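Local coordinates for protein acid phosphatase (Bacillus anthracis, PDB 2I33) that probably hydrolyses phosphate monoesters at acid pH, as a magnesium-binding class C acid phosphatase of the HAD superfamily, at residues Y121-R126 / H150-D155. Numbering follows the deposited sequence.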
loop_
_atom_site.group_PDB
_atom_site.type_symbol
_atom_site.label_atom_id
_atom_site.label_comp_id
_atom_site.label_asym_id
_atom_site.label_seq_id
_atom_site.Cartn_x
_atom_site.Cartn_y
_atom_site.Cartn_z
ATOM N N TYR A 121 -0.050 16.586 -15.647
ATOM C CA TYR A 121 -0.047 15.650 -16.768
ATOM C C TYR A 121 -0.437 14.288 -16.297
ATOM O O TYR A 121 0.150 13.753 -15.371
ATOM C CB TYR A 121 1.289 15.617 -17.464
ATOM C CG TYR A 121 1.467 16.969 -18.067
ATOM C CD1 TYR A 121 0.878 17.280 -19.279
ATOM C CD2 TYR A 121 2.119 17.980 -17.370
ATOM C CE1 TYR A 121 0.974 18.560 -19.806
ATOM C CE2 TYR A 121 2.225 19.232 -17.873
ATOM C CZ TYR A 121 1.659 19.530 -19.087
ATOM O OH TYR A 121 1.789 20.811 -19.577
ATOM N N TYR A 122 -1.496 13.782 -16.904
ATOM C CA TYR A 122 -1.962 12.429 -16.636
ATOM C C TYR A 122 -1.320 11.534 -17.686
ATOM O O TYR A 122 -1.769 11.490 -18.821
ATOM C CB TYR A 122 -3.480 12.325 -16.733
ATOM C CG TYR A 122 -4.230 13.314 -15.869
ATOM C CD1 TYR A 122 -4.412 13.089 -14.534
ATOM C CD2 TYR A 122 -4.760 14.491 -16.411
ATOM C CE1 TYR A 122 -5.106 13.967 -13.742
ATOM C CE2 TYR A 122 -5.436 15.381 -15.625
ATOM C CZ TYR A 122 -5.615 15.113 -14.290
ATOM O OH TYR A 122 -6.304 15.995 -13.496
ATOM N N ILE A 123 -0.277 10.800 -17.294
ATOM C CA ILE A 123 0.420 9.906 -18.201
ATOM C C ILE A 123 -0.056 8.503 -17.854
ATOM O O ILE A 123 0.285 7.982 -16.816
ATOM C CB ILE A 123 1.940 10.054 -18.064
ATOM C CG1 ILE A 123 2.333 11.506 -18.361
ATOM C CG2 ILE A 123 2.648 9.085 -19.019
ATOM C CD1 ILE A 123 3.809 11.815 -18.184
ATOM N N SER A 124 -0.816 7.911 -18.768
ATOM C CA SER A 124 -1.557 6.680 -18.521
ATOM C C SER A 124 -1.420 5.734 -19.691
ATOM O O SER A 124 -1.351 6.179 -20.832
ATOM C CB SER A 124 -3.032 7.033 -18.347
ATOM O OG SER A 124 -3.854 5.897 -18.485
ATOM N N ASN A 125 -1.361 4.427 -19.422
ATOM C CA ASN A 125 -1.315 3.438 -20.482
ATOM C C ASN A 125 -2.673 2.935 -20.984
ATOM O O ASN A 125 -2.739 1.965 -21.741
ATOM C CB ASN A 125 -0.357 2.304 -20.121
ATOM C CG ASN A 125 1.077 2.783 -20.062
ATOM O OD1 ASN A 125 1.368 3.872 -20.542
ATOM N ND2 ASN A 125 1.973 1.979 -19.494
ATOM N N ARG A 126 -3.737 3.668 -20.652
ATOM C CA ARG A 126 -4.913 3.622 -21.513
ATOM C C ARG A 126 -4.474 3.936 -22.937
ATOM O O ARG A 126 -3.473 4.645 -23.168
ATOM C CB ARG A 126 -5.959 4.618 -21.053
ATOM C CG ARG A 126 -6.617 4.239 -19.758
ATOM C CD ARG A 126 -7.380 5.367 -19.182
ATOM N NE ARG A 126 -8.099 4.879 -18.018
ATOM C CZ ARG A 126 -9.398 5.011 -17.798
ATOM N NH1 ARG A 126 -10.174 5.660 -18.640
ATOM N NH2 ARG A 126 -9.929 4.439 -16.725
ATOM N N HIS A 150 -3.301 17.532 -21.707
ATOM C CA HIS A 150 -2.813 17.089 -20.397
ATOM C C HIS A 150 -2.951 15.607 -20.130
ATOM O O HIS A 150 -2.323 15.112 -19.223
ATOM C CB HIS A 150 -3.482 17.909 -19.307
ATOM C CG HIS A 150 -3.043 19.341 -19.315
ATOM N ND1 HIS A 150 -1.996 19.807 -18.545
ATOM C CD2 HIS A 150 -3.463 20.395 -20.055
ATOM C CE1 HIS A 150 -1.818 21.095 -18.784
ATOM N NE2 HIS A 150 -2.680 21.473 -19.713
ATOM N N ILE A 151 -3.726 14.909 -20.955
ATOM C CA ILE A 151 -3.922 13.463 -20.806
ATOM C C ILE A 151 -3.120 12.764 -21.893
ATOM O O ILE A 151 -3.497 12.820 -23.065
ATOM C CB ILE A 151 -5.394 13.104 -20.960
ATOM C CG1 ILE A 151 -6.255 13.823 -19.915
ATOM C CG2 ILE A 151 -5.572 11.586 -20.848
ATOM C CD1 ILE A 151 -7.712 13.917 -20.308
ATOM N N LEU A 152 -1.991 12.163 -21.504
ATOM C CA LEU A 152 -1.010 11.625 -22.444
ATOM C C LEU A 152 -1.103 10.116 -22.389
ATOM O O LEU A 152 -0.525 9.470 -21.518
ATOM C CB LEU A 152 0.408 12.116 -22.117
ATOM C CG LEU A 152 0.515 13.626 -21.865
ATOM C CD1 LEU A 152 1.961 14.069 -21.644
ATOM C CD2 LEU A 152 -0.123 14.369 -22.999
ATOM N N LEU A 153 -1.871 9.564 -23.320
ATOM C CA LEU A 153 -2.144 8.135 -23.330
ATOM C C LEU A 153 -1.121 7.400 -24.171
ATOM O O LEU A 153 -0.281 8.029 -24.845
ATOM C CB LEU A 153 -3.574 7.870 -23.810
ATOM C CG LEU A 153 -4.667 8.563 -22.999
ATOM C CD1 LEU A 153 -6.069 8.161 -23.454
ATOM C CD2 LEU A 153 -4.473 8.275 -21.534
ATOM N N GLN A 154 -1.184 6.064 -24.131
ATOM C CA GLN A 154 -0.168 5.236 -24.781
ATOM C C GLN A 154 -0.493 4.939 -26.239
ATOM O O GLN A 154 -1.576 4.450 -26.583
ATOM C CB GLN A 154 0.047 3.932 -24.005
ATOM C CG GLN A 154 1.307 3.146 -24.419
ATOM C CD GLN A 154 1.603 2.004 -23.465
ATOM O OE1 GLN A 154 0.736 1.160 -23.215
ATOM N NE2 GLN A 154 2.796 1.998 -22.880
ATOM N N ASP A 155 0.469 5.238 -27.101
ATOM C CA ASP A 155 0.352 4.881 -28.504
ATOM C C ASP A 155 0.466 3.380 -28.663
ATOM O O ASP A 155 1.114 2.717 -27.853
ATOM C CB ASP A 155 1.465 5.562 -29.287
ATOM C CG ASP A 155 1.265 7.046 -29.379
ATOM O OD1 ASP A 155 0.200 7.452 -29.889
ATOM O OD2 ASP A 155 2.158 7.807 -28.942
HETATM O O HOH W 1 -1.928 0.897 -24.150
#
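Tyr122 is bonded through both its N and its O to the neighbouring strand: residues 121-125 of strand 119-125 run parallel to strand 151-154, the axes 13° apart. Tyr122 N donates to His150 O (2.8 Å), Tyr122 O accepts from Leu152 N (2.8 Å), and Ser124 N reaches Leu152 O at a longer 3.2 Å. Gln154 N then passes over Ser124 O, 3.3 Å away but at a poor angle, and bonds to Arg126 O (2.9 Å), two residues on and past the corner of the chain. At the start of the ladder the Tyr121 and His150 rings are only slightly inclined but offset, with little overlap; His150 ND1 sits over one face of the Tyr121 ring, 3.5 Å from Tyr121 CE1, and its bond to Ile120 O holds the imidazole. Leu152 CD1 touches both Tyr121 CD1 and Ile123 CG1 on the side covered by helix 162-171, while Tyr122 CD2 meets Ile151 CG1 (3.9 Å) on the side of helix 131-141. At the far end the amides of Asn125 and Gln154 stack with planes 14° apart. Gln154 gets there with CG anti to its backbone N (chi1 -167°) and an extended chain, and a water links its OE1 to Asn125 O. Arg164 donates to Ser124 O and Asn125 OD1, and Gln154 NE2 to Gly160 O. Ser124 OG accepts from Arg126 N (3.1 Å), an ST turn at the corner, beyond which the extended Arg126 side chain forms a salt bridge with the magnesium ligand Asp67. The pair belongs to a beta-alpha-beta crossover through helix 131-141, setting 151-154 at the edge of the Rossmann-like parallel sheet of the HAD fold.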